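Local coordinates for ThiJ/PfpI domain protein (Brachyspira murdochii, PDB 4HCJ) that is of unknown function but binds magnesium ions and has the DJ-1/PfpI fold, whose relatives include hydrolases, at residues A[43-48]-A[62-67]; A[70-75]-A[171-176]; A[96-101]-A[151-156]; A[103-108]-A[167-172]; A[109-114]-A[118-123]. One frame throughout, in Å; residues are numbered along the deposited sequence.

How the interactions relate
Interactions 2 and 4 are the buried contacts between the central sheet and helix 162-174; they share Gly171 and Val172, sit on neighbouring parallel strands, 72-75 and 103-107, and are made by carbon contacts, with no hydrogen bond across. Interaction 3 lies about 9 Å from each, centre to centre, and joins helix 88-99 to strand 153-156 with a leucine-isoleucine touch and, beside it, a water bridge. Interaction 5, also buried, is local: it closes the end of helix 110-116 and meets interaction 3 through Ile153. Interaction 1 is the outlier, its centre about 20 Å from those of the others, where mostly exposed side chains meet loosely near the sheet's edge.

Interaction 1 of 5, residues A[43-48]-A[62-67]; sequences TFIGTA and FSEVDA
Phe62 and Thr43, each with 44 Å² buried by this contact, meet at the margin of the central sheet of an alpha-beta-alpha sandwich, the fold of the DJ-1/PfpI family. Thr43 follows strand 37-42 and leads into strand 46-50; Phe62 opens a short 3-10 segment directly after strand 55-61. The two lie alongside each other, both side chains heading in one direction, and the methyl CG2 of Thr43 rests 3.6 Å from CE2 of Phe62. The backbone contributes as well: Thr43 N stands 4.2 Å above the plane of the Phe62 ring, offset toward its rim. With OG1 of Thr43 placed between the backbone N and the carbonyl carbon (chi1 52°), CG2 falls beside the backbone N and can face the ring. Phe62 is the one buried residue among the four that touch; beyond Thr43 its side chain packs on Thr90 and Leu93 of helix 88-99, which makes it a joint between the sheet margin and that helix. A backbone bond from Val65 N to Phe62 O, 3.1 Å long, closes the 3-10 turn.

The second touch is smaller and exposed. Glu64 buries 24 Å² and Ile45 21 Å², their side chains meeting at a slant. No hydrogen bond or salt bridge links the two segments; the carboxylate of Glu64 instead accepts a hydrogen bond from Leu61 N through OE1. That same oxygen lies 3.8 Å from the terminal methyl CD1 of Ile45.

Interaction 2 of 5, residues A[70-75]-A[171-176]; sequences FDAVVF and GVLNSL
This is a small buried contact of the C-terminal helix with the start of a sheet strand, made through carbon atoms: Leu173, in the last turn of helix 162-174, meets Asp71 and Ala72 where strand 72-75 begins. It belongs to the alpha-beta-alpha sandwich of the DJ-1/PfpI family, in which this helix lies against the central sheet. Leu173 gives up 50 Å² of surface to the other segment, Asp71 32 Å² and Ala72 19 Å², and no hydrogen bond crosses between the segments. With CG of Leu173 beside its backbone N (chi1 -71°), one branch reaches the strand: its methyl CD2 lies 3.7 Å from CB of Asp71 and 4.2 Å from CB of Ala72. The leucine thus meets the carbon base of the aspartate and leaves the carboxylate to other partners.

That carboxylate turns to the N-terminal stretch, where OD1 takes a hydrogen bond from Thr7 N. On the helix side, Lys6 NZ donates to Leu173 O, so the same stretch engages both sides of the contact. Leu176 N bonds to Leu173 O as well, at 3.0 Å, giving this oxygen two donors. Methyl CD2 of Leu173 also stands 4.0 Å from the backbone oxygen O of Asp71.

Interaction 3 of 5, residues A[96-101]-A[151-156]; sequences LFLDNQ and GNIVTA
Leu98 and Ile153 meet at a slant, the leucine extending from helix 88-99 and the isoleucine from strand 153-156. The closest atoms are Leu98 CD1 and Ile153 CG1, 3.9 Å apart, and the same methyl CD1 of Leu98 lies 4.1 Å from the terminal methyl CD1 of Ile153. Neither side chain sets off directly at the opposite segment; their outer carbons close the gap. In Leu98, CG stands opposite the backbone N (chi1 -165°), and the second torsion then carries CD1 over to the strand. Its other branch, CD2, packs against Ile119, extending the apolar patch.

Asn152 has a different orientation and a different chemistry. Its side chain leaves the backbone toward segment 96-101, and ND2 reaches the helix end through a water molecule. That water accepts from Asn152 ND2 at 3.1 Å and donates to Leu98 O at 2.9 Å. The amide also flanks Gln101, with ND2 3.8 Å from Gln101 O. Gln101 has positive phi (62°) and is the C-prime residue of a Schellman motif: its N bonds to Leu98 O, which therefore accepts from both the water and Gln101 N, and Lys102 N bonds to Phe97 O. The Schellman motif ends helix 88-99, and strand 103-107, the neighbour of strand 153-156, follows, as expected of the helix-sheet layering in the alpha-beta-alpha sandwich of the DJ-1/PfpI family.

Interaction 4 of 5, residues A[103-108]-A[167-172]; sequences IVAGIG and NAVVGV
Val169 and Val172, one turn apart on helix 162-174, face Ala105 and Ile103 of strand 103-107 in the buried interface between a helix layer and the central sheet of the DJ-1/PfpI alpha-beta-alpha sandwich. Val169 comes first. Its CG2 branch lies 3.9 Å from the methyl CB of Ala105, and 41 Å² of the valine is buried by the strand. Consistent with the small alanine side chain, the CA atoms of Ala105 and Val169 are 7.5 Å apart. Phe31 of helix 21-33 packs on the same valine, tying a second helix of this layer to the spot.

A backbone bond from Val172 N to Ala168 O carries the helix on to the next point of contact. Here 37 Å² of Val172 and 54 Å² of Ile103 are buried by the opposite segment, and the two side chains slant across each other. The CG1 branch of Val172 is the one used; it stands opposite the backbone N (chi1 176°). Ile103 answers with its longer arm, and no polar bond crosses the interface. The second torsion of Ile103, -32°, is off a staggered value and sets CD1 against the valine: Ile103 CD1 stops 3.6 Å from Val172 CG1, while Ile103 CG1 is 3.8 Å from that same methyl.

Interaction 5 of 5, residues A[109-114]-A[118-123]; sequences SGVVIM and KILEEI
Leu120 is the main bump: its forked end pushes against helix 110-116 where Val111 and Met114, a selenomethionine, lie one turn apart. Met114, with 95 Å² buried, forms most of the hollow's wall. Methyl CD1 of Leu120 settles between the two, 3.8 Å from Val111 CG1 and 3.9 Å from Met114 CB. The other methyl, CD2, meets the far end of the selenomethionine, 4.0 Å from Met114 CE. Because the Met114 chain bends at its third torsion (chi3 61°), the terminal methyl comes round beside the leucine. The Val111 and Leu120 side chains are set roughly perpendicular.

CG1 and CD1 of Ile119 lie against CB and CG of Met114. Ile119 CG1 is 3.3 Å from Met114 O, a close fit against the carbonyl, and 4.0 Å from Met114 CB. This arm sits between the backbone N and the carbonyl carbon (chi1 68°), which directs it at the helix. Helix 110-116, which follows strand 103-107 in the alpha-beta-alpha sandwich of the DJ-1/PfpI family, ends in a Schellman motif with Lys118 in positive phi. A weak hydrogen bond from Ile119 N to Met114 O, 3.4 Å long, fastens the return.

Lys118 has two conformers, so its side chain's approach to a magnesium ion and to His137, a magnesium-binding residue with no ion bound to it in this chain, is doubtful in detail. Beyond Leu120 the chain makes a type II beta turn, closed by Ile123 N bonding to Leu120 O.

Interaction 1 of 5, residues A[43-48]-A[62-67]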
# COMPACT_ATOMS: atom_id res chain seq x y z
N THR A 43 8.75 -9.30 -6.03
CA THR A 43 9.44 -10.56 -5.80
C THR A 43 10.60 -10.81 -6.76
O THR A 43 11.35 -11.77 -6.56
CB THR A 43 8.46 -11.73 -5.89
OG1 THR A 43 7.74 -11.63 -7.13
CG2 THR A 43 7.46 -11.72 -4.73
N PHE A 44 10.76 -9.97 -7.77
CA PHE A 44 11.87 -10.10 -8.72
C PHE A 44 12.19 -8.72 -9.26
O PHE A 44 11.33 -7.84 -9.24
CB PHE A 44 11.55 -11.08 -9.85
CG PHE A 44 10.45 -10.61 -10.79
CD1 PHE A 44 10.76 -9.95 -11.98
CD2 PHE A 44 9.12 -10.82 -10.48
CE1 PHE A 44 9.75 -9.52 -12.83
CE2 PHE A 44 8.10 -10.40 -11.32
CZ PHE A 44 8.42 -9.75 -12.50
N ILE A 45 13.40 -8.55 -9.79
CA ILE A 45 13.78 -7.30 -10.46
C ILE A 45 13.49 -7.47 -11.94
O ILE A 45 14.07 -8.34 -12.62
CB ILE A 45 15.29 -6.99 -10.26
CG1 ILE A 45 15.63 -6.86 -8.77
CG2 ILE A 45 15.67 -5.73 -11.04
CD1 ILE A 45 14.85 -5.81 -8.08
N GLY A 46 12.64 -6.61 -12.48
CA GLY A 46 12.29 -6.69 -13.88
C GLY A 46 10.94 -6.05 -14.11
O GLY A 46 10.47 -5.26 -13.29
N THR A 47 10.29 -6.42 -15.20
CA THR A 47 9.07 -5.74 -15.61
C THR A 47 7.84 -6.39 -15.00
O THR A 47 7.63 -7.59 -15.17
CB THR A 47 8.96 -5.75 -17.14
OG1 THR A 47 10.17 -5.21 -17.68
CG2 THR A 47 7.75 -4.94 -17.59
N ALA A 48 7.06 -5.58 -14.29
CA ALA A 48 5.77 -5.98 -13.74
C ALA A 48 4.66 -5.70 -14.75
O ALA A 48 4.76 -4.77 -15.56
CB ALA A 48 5.50 -5.22 -12.47
N PHE A 62 11.72 -7.13 -2.15
CA PHE A 62 11.31 -6.85 -0.76
C PHE A 62 12.54 -6.86 0.15
O PHE A 62 12.67 -6.02 1.06
CB PHE A 62 10.30 -7.89 -0.26
CG PHE A 62 9.03 -7.96 -1.06
CD1 PHE A 62 8.42 -6.83 -1.57
CD2 PHE A 62 8.44 -9.19 -1.30
CE1 PHE A 62 7.24 -6.92 -2.30
CE2 PHE A 62 7.27 -9.29 -2.03
CZ PHE A 62 6.67 -8.16 -2.54
N SER A 63 13.43 -7.82 -0.08
CA SER A 63 14.58 -8.01 0.77
C SER A 63 15.59 -6.87 0.70
O SER A 63 16.47 -6.81 1.56
CB SER A 63 15.30 -9.31 0.42
OG SER A 63 15.85 -9.24 -0.88
N GLU A 64 15.47 -6.00 -0.31
CA GLU A 64 16.37 -4.86 -0.49
C GLU A 64 15.83 -3.57 0.09
O GLU A 64 16.49 -2.55 0.05
CB GLU A 64 16.65 -4.65 -1.99
CG GLU A 64 17.47 -5.79 -2.60
CD GLU A 64 17.58 -5.73 -4.12
OE1 GLU A 64 16.68 -5.19 -4.79
OE2 GLU A 64 18.58 -6.25 -4.65
N VAL A 65 14.63 -3.61 0.65
CA VAL A 65 14.02 -2.40 1.17
C VAL A 65 14.65 -1.96 2.47
O VAL A 65 14.79 -2.76 3.40
CB VAL A 65 12.51 -2.61 1.37
CG1 VAL A 65 11.89 -1.46 2.16
CG2 VAL A 65 11.84 -2.80 0.02
N ASP A 66 15.01 -0.68 2.53
CA ASP A 66 15.50 -0.03 3.74
C ASP A 66 14.50 1.07 4.08
O ASP A 66 14.34 2.02 3.32
CB ASP A 66 16.89 0.56 3.50
CG ASP A 66 17.52 1.13 4.76
OD1 ASP A 66 16.80 1.38 5.75
OD2 ASP A 66 18.74 1.34 4.74
N ALA A 67 13.84 0.94 5.22
CA ALA A 67 12.83 1.92 5.62
C ALA A 67 13.35 3.35 5.73
O ALA A 67 12.58 4.30 5.55
CB ALA A 67 12.14 1.51 6.92

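Interaction 2 of 5, residues A[70-75]-A[171-176]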
# COMPACT_ATOMS: atom_id res chain seq x y z
N PHE A 70 12.52 5.85 2.80
CA PHE A 70 11.14 6.12 2.40
C PHE A 70 10.35 6.78 3.52
O PHE A 70 10.62 6.55 4.69
CB PHE A 70 10.44 4.83 1.99
CG PHE A 70 11.05 4.16 0.81
CD1 PHE A 70 10.77 4.62 -0.46
CD2 PHE A 70 11.92 3.08 0.96
CE1 PHE A 70 11.34 4.03 -1.58
CE2 PHE A 70 12.49 2.48 -0.16
CZ PHE A 70 12.20 2.96 -1.43
N ASP A 71 9.34 7.57 3.15
CA ASP A 71 8.42 8.16 4.12
C ASP A 71 7.16 7.31 4.32
O ASP A 71 6.46 7.47 5.33
CB ASP A 71 7.98 9.55 3.65
CG ASP A 71 9.12 10.53 3.53
OD1 ASP A 71 10.17 10.35 4.19
OD2 ASP A 71 8.95 11.50 2.76
N ALA A 72 6.84 6.45 3.36
CA ALA A 72 5.60 5.69 3.35
C ALA A 72 5.80 4.44 2.54
O ALA A 72 6.62 4.42 1.61
CB ALA A 72 4.48 6.50 2.73
N VAL A 73 5.01 3.42 2.87
CA VAL A 73 4.84 2.24 2.04
C VAL A 73 3.37 2.16 1.64
O VAL A 73 2.48 2.49 2.43
CB VAL A 73 5.33 0.96 2.76
CG1 VAL A 73 4.55 0.68 4.05
CG2 VAL A 73 5.27 -0.24 1.84
N VAL A 74 3.15 1.75 0.39
CA VAL A 74 1.81 1.61 -0.18
C VAL A 74 1.65 0.19 -0.71
O VAL A 74 2.36 -0.22 -1.65
CB VAL A 74 1.59 2.62 -1.32
CG1 VAL A 74 0.26 2.36 -2.03
CG2 VAL A 74 1.67 4.05 -0.79
N PHE A 75 0.71 -0.55 -0.12
CA PHE A 75 0.38 -1.91 -0.54
C PHE A 75 -0.74 -1.85 -1.58
O PHE A 75 -1.88 -1.49 -1.26
CB PHE A 75 -0.04 -2.75 0.67
CG PHE A 75 1.08 -2.98 1.65
CD1 PHE A 75 1.95 -4.06 1.49
CD2 PHE A 75 1.28 -2.12 2.72
CE1 PHE A 75 3.00 -4.27 2.36
CE2 PHE A 75 2.35 -2.33 3.60
CZ PHE A 75 3.21 -3.40 3.41
N GLY A 171 -1.75 14.22 1.83
CA GLY A 171 -2.12 15.09 2.93
C GLY A 171 -1.41 14.72 4.22
O GLY A 171 -0.91 15.58 4.94
N VAL A 172 -1.34 13.43 4.53
CA VAL A 172 -0.63 13.00 5.73
C VAL A 172 0.87 13.30 5.62
O VAL A 172 1.47 13.86 6.52
CB VAL A 172 -0.87 11.50 6.01
CG1 VAL A 172 -0.04 11.06 7.18
CG2 VAL A 172 -2.36 11.21 6.25
N LEU A 173 1.46 12.98 4.48
CA LEU A 173 2.88 13.21 4.29
C LEU A 173 3.26 14.69 4.33
O LEU A 173 4.30 15.07 4.86
CB LEU A 173 3.33 12.62 2.97
CG LEU A 173 3.34 11.09 2.96
CD1 LEU A 173 3.60 10.59 1.56
CD2 LEU A 173 4.39 10.55 3.94
N ASN A 174 2.41 15.54 3.76
CA ASN A 174 2.74 16.97 3.69
C ASN A 174 2.70 17.64 5.06
O ASN A 174 3.22 18.74 5.23
CB ASN A 174 1.87 17.70 2.67
CG ASN A 174 2.39 17.56 1.24
OD1 ASN A 174 3.53 17.12 1.00
ND2 ASN A 174 1.59 18.00 0.28
N SER A 175 2.10 16.98 6.04
CA SER A 175 2.12 17.53 7.39
C SER A 175 3.40 17.16 8.15
O SER A 175 3.58 17.57 9.30
CB SER A 175 0.86 17.11 8.15
OG SER A 175 -0.27 17.82 7.66
N LEU A 176 4.29 16.40 7.50
CA LEU A 176 5.57 16.03 8.09
C LEU A 176 6.72 16.86 7.52
O LEU A 176 6.66 17.33 6.37
CB LEU A 176 5.86 14.55 7.81
CG LEU A 176 4.73 13.58 8.14
CD1 LEU A 176 5.12 12.16 7.77
CD2 LEU A 176 4.36 13.67 9.61

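Interaction 3 of 5, residues A[96-101]-A[151-156]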
# COMPACT_ATOMS: atom_id res chain seq x y z
N LEU A 96 7.63 -3.26 9.71
CA LEU A 96 8.86 -2.47 9.70
C LEU A 96 8.53 -0.98 9.56
O LEU A 96 9.05 -0.14 10.30
CB LEU A 96 9.76 -2.90 8.54
CG LEU A 96 11.05 -2.10 8.31
CD1 LEU A 96 12.04 -2.38 9.42
CD2 LEU A 96 11.62 -2.45 6.94
N PHE A 97 7.68 -0.66 8.60
CA PHE A 97 7.32 0.74 8.39
C PHE A 97 6.54 1.30 9.57
O PHE A 97 6.80 2.41 10.02
CB PHE A 97 6.58 0.92 7.06
CG PHE A 97 7.51 1.10 5.88
CD1 PHE A 97 8.25 0.05 5.39
CD2 PHE A 97 7.64 2.34 5.28
CE1 PHE A 97 9.11 0.23 4.32
CE2 PHE A 97 8.50 2.53 4.21
CZ PHE A 97 9.24 1.47 3.73
N LEU A 98 5.59 0.52 10.09
CA LEU A 98 4.83 1.00 11.25
C LEU A 98 5.75 1.29 12.43
O LEU A 98 5.64 2.34 13.07
CB LEU A 98 3.75 0.01 11.66
CG LEU A 98 2.70 0.62 12.60
CD1 LEU A 98 1.77 1.58 11.86
CD2 LEU A 98 1.93 -0.47 13.31
N ASP A 99 6.65 0.36 12.72
CA ASP A 99 7.53 0.48 13.89
C ASP A 99 8.53 1.62 13.75
O ASP A 99 9.03 2.12 14.75
CB ASP A 99 8.26 -0.83 14.14
CG ASP A 99 7.34 -1.93 14.66
OD1 ASP A 99 6.18 -1.63 15.01
OD2 ASP A 99 7.78 -3.09 14.71
N ASN A 100 8.82 2.01 12.52
CA ASN A 100 9.72 3.12 12.27
C ASN A 100 9.00 4.43 12.07
O ASN A 100 9.57 5.38 11.54
CB ASN A 100 10.65 2.80 11.10
CG ASN A 100 11.78 1.89 11.52
OD1 ASN A 100 12.77 2.35 12.10
ND2 ASN A 100 11.65 0.61 11.27
N GLN A 101 7.74 4.47 12.50
CA GLN A 101 6.95 5.70 12.51
C GLN A 101 6.75 6.28 11.12
O GLN A 101 6.66 7.50 10.95
CB GLN A 101 7.56 6.75 13.45
CG GLN A 101 7.34 6.47 14.93
CD GLN A 101 8.04 5.22 15.41
OE1 GLN A 101 9.25 5.06 15.21
NE2 GLN A 101 7.30 4.32 16.05
N GLY A 151 -4.36 7.93 12.01
CA GLY A 151 -2.98 8.25 12.36
C GLY A 151 -2.07 8.06 11.16
O GLY A 151 -2.28 8.67 10.12
N ASN A 152 -1.07 7.19 11.31
CA ASN A 152 -0.13 6.91 10.23
C ASN A 152 -0.60 5.80 9.29
O ASN A 152 0.12 5.47 8.36
CB ASN A 152 1.24 6.51 10.80
CG ASN A 152 1.96 7.66 11.45
OD1 ASN A 152 1.53 8.80 11.38
ND2 ASN A 152 3.08 7.35 12.06
N ILE A 153 -1.77 5.23 9.55
CA ILE A 153 -2.33 4.18 8.72
C ILE A 153 -3.38 4.78 7.80
O ILE A 153 -4.28 5.49 8.26
CB ILE A 153 -2.91 3.04 9.61
CG1 ILE A 153 -1.79 2.35 10.38
CG2 ILE A 153 -3.73 2.06 8.78
CD1 ILE A 153 -2.26 1.39 11.44
N VAL A 154 -3.29 4.49 6.51
CA VAL A 154 -4.27 4.98 5.54
C VAL A 154 -4.74 3.80 4.70
O VAL A 154 -3.92 3.04 4.19
CB VAL A 154 -3.68 6.06 4.60
CG1 VAL A 154 -4.75 6.59 3.66
CG2 VAL A 154 -3.06 7.20 5.41
N THR A 155 -6.05 3.62 4.58
CA THR A 155 -6.59 2.54 3.78
C THR A 155 -7.65 3.07 2.82
O THR A 155 -8.26 4.12 3.05
CB THR A 155 -7.16 1.40 4.65
OG1 THR A 155 -8.18 1.92 5.51
CG2 THR A 155 -6.08 0.70 5.48
N ALA A 156 -7.87 2.32 1.74
CA ALA A 156 -8.89 2.67 0.76
C ALA A 156 -9.49 1.40 0.18
O ALA A 156 -8.90 0.32 0.24
CB ALA A 156 -8.33 3.57 -0.34
O HOH W 1 3.93 4.42 11.93

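Interaction 4 of 5, residues A[103-108]-A[167-172]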
# COMPACT_ATOMS: atom_id res chain seq x y z
N ILE A 103 4.45 6.18 7.35
CA ILE A 103 3.07 5.98 6.91
C ILE A 103 2.94 4.59 6.29
O ILE A 103 3.81 4.16 5.50
CB ILE A 103 2.65 7.09 5.92
CG1 ILE A 103 2.69 8.48 6.58
CG2 ILE A 103 1.30 6.78 5.24
CD1 ILE A 103 2.39 8.60 8.06
N VAL A 104 1.89 3.88 6.67
CA VAL A 104 1.61 2.56 6.15
C VAL A 104 0.24 2.63 5.49
O VAL A 104 -0.78 2.85 6.18
CB VAL A 104 1.66 1.48 7.25
CG1 VAL A 104 1.55 0.11 6.62
CG2 VAL A 104 2.94 1.60 8.07
N ALA A 105 0.21 2.46 4.18
CA ALA A 105 -1.01 2.68 3.43
C ALA A 105 -1.32 1.47 2.57
O ALA A 105 -0.40 0.83 2.04
CB ALA A 105 -0.87 3.93 2.56
N GLY A 106 -2.60 1.14 2.41
CA GLY A 106 -3.00 0.06 1.55
C GLY A 106 -4.30 0.39 0.85
O GLY A 106 -5.16 1.08 1.41
N ILE A 107 -4.46 -0.16 -0.34
CA ILE A 107 -5.64 0.05 -1.14
C ILE A 107 -6.15 -1.27 -1.68
O ILE A 107 -5.37 -2.13 -2.12
CB ILE A 107 -5.41 1.12 -2.25
CG1 ILE A 107 -6.68 1.33 -3.09
CG2 ILE A 107 -4.19 0.81 -3.11
CD1 ILE A 107 -6.67 2.60 -3.93
N GLY A 108 -7.46 -1.44 -1.64
CA GLY A 108 -8.05 -2.67 -2.14
C GLY A 108 -7.45 -3.87 -1.44
O GLY A 108 -7.25 -3.88 -0.23
N ASN A 167 -4.51 11.23 -2.69
CA ASN A 167 -4.61 12.57 -2.12
C ASN A 167 -4.55 12.53 -0.59
O ASN A 167 -3.95 13.40 0.04
CB ASN A 167 -5.88 13.27 -2.59
CG ASN A 167 -5.81 13.71 -4.05
OD1 ASN A 167 -4.75 14.05 -4.55
ND2 ASN A 167 -6.96 13.72 -4.72
N ALA A 168 -5.20 11.53 0.02
CA ALA A 168 -5.18 11.41 1.47
C ALA A 168 -3.77 11.10 1.99
O ALA A 168 -3.34 11.67 2.99
CB ALA A 168 -6.17 10.34 1.95
N VAL A 169 -3.06 10.21 1.30
CA VAL A 169 -1.68 9.90 1.67
C VAL A 169 -0.79 11.14 1.56
O VAL A 169 0.00 11.43 2.47
CB VAL A 169 -1.13 8.72 0.84
CG1 VAL A 169 0.36 8.53 1.06
CG2 VAL A 169 -1.89 7.44 1.19
N VAL A 170 -0.92 11.89 0.45
CA VAL A 170 -0.16 13.13 0.30
C VAL A 170 -0.47 14.10 1.44
O VAL A 170 0.43 14.75 1.97
CB VAL A 170 -0.43 13.77 -1.08
CG1 VAL A 170 0.11 15.21 -1.13
CG2 VAL A 170 0.19 12.92 -2.19
N GLY A 171 -1.75 14.22 1.83
CA GLY A 171 -2.12 15.09 2.93
C GLY A 171 -1.41 14.72 4.22
O GLY A 171 -0.91 15.58 4.94
N VAL A 172 -1.34 13.43 4.53
CA VAL A 172 -0.63 13.00 5.73
C VAL A 172 0.87 13.30 5.62
O VAL A 172 1.47 13.86 6.52
CB VAL A 172 -0.87 11.50 6.01
CG1 VAL A 172 -0.04 11.06 7.18
CG2 VAL A 172 -2.36 11.21 6.25

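Interaction 5 of 5, residues A[109-114]-A[118-123]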
# COMPACT_ATOMS: atom_id res chain seq x y z
N SER A 109 -7.13 -4.90 -2.22
CA SER A 109 -6.60 -6.13 -1.65
C SER A 109 -5.27 -5.96 -0.91
O SER A 109 -4.89 -6.82 -0.12
CB SER A 109 -6.50 -7.21 -2.71
OG SER A 109 -7.80 -7.58 -3.14
N GLY A 110 -4.56 -4.85 -1.15
CA GLY A 110 -3.36 -4.59 -0.37
C GLY A 110 -3.61 -4.49 1.13
O GLY A 110 -2.73 -4.80 1.94
N VAL A 111 -4.81 -4.07 1.52
CA VAL A 111 -5.14 -3.92 2.94
C VAL A 111 -5.04 -5.27 3.67
O VAL A 111 -4.73 -5.30 4.86
CB VAL A 111 -6.54 -3.28 3.12
CG1 VAL A 111 -6.93 -3.16 4.59
CG2 VAL A 111 -6.58 -1.90 2.46
N VAL A 112 -5.31 -6.38 2.97
CA VAL A 112 -5.25 -7.69 3.60
C VAL A 112 -3.84 -8.02 4.12
O VAL A 112 -3.70 -8.68 5.14
CB VAL A 112 -5.83 -8.78 2.71
CG1 VAL A 112 -5.70 -10.16 3.36
CG2 VAL A 112 -7.28 -8.47 2.38
N ILE A 113 -2.80 -7.57 3.41
CA ILE A 113 -1.44 -7.80 3.90
C ILE A 113 -1.28 -7.15 5.28
O ILE A 113 -0.71 -7.74 6.21
CB ILE A 113 -0.39 -7.25 2.93
CG1 ILE A 113 -0.44 -8.05 1.61
CG2 ILE A 113 1.01 -7.29 3.53
CD1 ILE A 113 0.36 -7.41 0.47
N MSE A 114 -1.74 -5.91 5.39
CA MSE A 114 -1.67 -5.18 6.65
C MSE A 114 -2.48 -5.87 7.77
O MSE A 114 -2.01 -5.99 8.91
CB MSE A 114 -2.12 -3.74 6.43
CG MSE A 114 -1.16 -2.98 5.50
SE MSE A 114 -1.93 -1.40 4.66
CE MSE A 114 -2.36 -0.33 6.23
N LYS A 118 -1.12 -8.10 11.43
CA LYS A 118 -1.61 -7.73 12.77
C LYS A 118 -1.32 -6.29 13.13
O LYS A 118 -1.15 -5.96 14.30
CB LYS A 118 -1.05 -8.67 13.84
CG LYS A 118 -1.41 -10.09 13.59
CD LYS A 118 -2.90 -10.21 13.59
CE LYS A 118 -3.36 -10.94 12.38
NZ LYS A 118 -3.76 -12.33 12.79
N ILE A 119 -1.27 -5.42 12.13
CA ILE A 119 -1.12 -4.00 12.40
C ILE A 119 -2.43 -3.23 12.35
O ILE A 119 -2.44 -2.02 12.58
CB ILE A 119 -0.05 -3.32 11.50
CG1 ILE A 119 -0.48 -3.26 10.02
CG2 ILE A 119 1.33 -3.98 11.69
CD1 ILE A 119 0.21 -2.12 9.27
N LEU A 120 -3.53 -3.92 12.08
CA LEU A 120 -4.83 -3.26 12.00
C LEU A 120 -5.75 -3.64 13.16
O LEU A 120 -6.95 -3.31 13.14
CB LEU A 120 -5.54 -3.54 10.68
CG LEU A 120 -4.73 -3.19 9.42
CD1 LEU A 120 -5.57 -3.46 8.17
CD2 LEU A 120 -4.28 -1.74 9.44
N GLU A 121 -5.23 -4.33 14.18
CA GLU A 121 -6.08 -4.71 15.30
C GLU A 121 -6.61 -3.46 16.02
O GLU A 121 -5.83 -2.61 16.45
CB GLU A 121 -5.33 -5.61 16.27
CG GLU A 121 -4.85 -6.90 15.66
CD GLU A 121 -4.59 -7.96 16.71
OE1 GLU A 121 -3.67 -7.80 17.54
OE2 GLU A 121 -5.31 -8.98 16.70
N GLU A 122 -7.93 -3.36 16.14
CA GLU A 122 -8.60 -2.23 16.79
C GLU A 122 -8.41 -0.91 16.03
O GLU A 122 -8.61 0.14 16.61
CB GLU A 122 -8.19 -2.11 18.26
CG GLU A 122 -8.07 -3.43 18.98
CD GLU A 122 -9.34 -4.26 18.93
OE1 GLU A 122 -10.43 -3.68 19.07
OE2 GLU A 122 -9.25 -5.50 18.76
N ILE A 123 -8.05 -0.98 14.75
CA ILE A 123 -7.85 0.20 13.92
C ILE A 123 -9.01 0.35 12.94
O ILE A 123 -9.49 -0.63 12.36
CB ILE A 123 -6.52 0.10 13.12
CG1 ILE A 123 -5.32 -0.15 14.04
CG2 ILE A 123 -6.30 1.33 12.24
CD1 ILE A 123 -5.09 0.95 15.08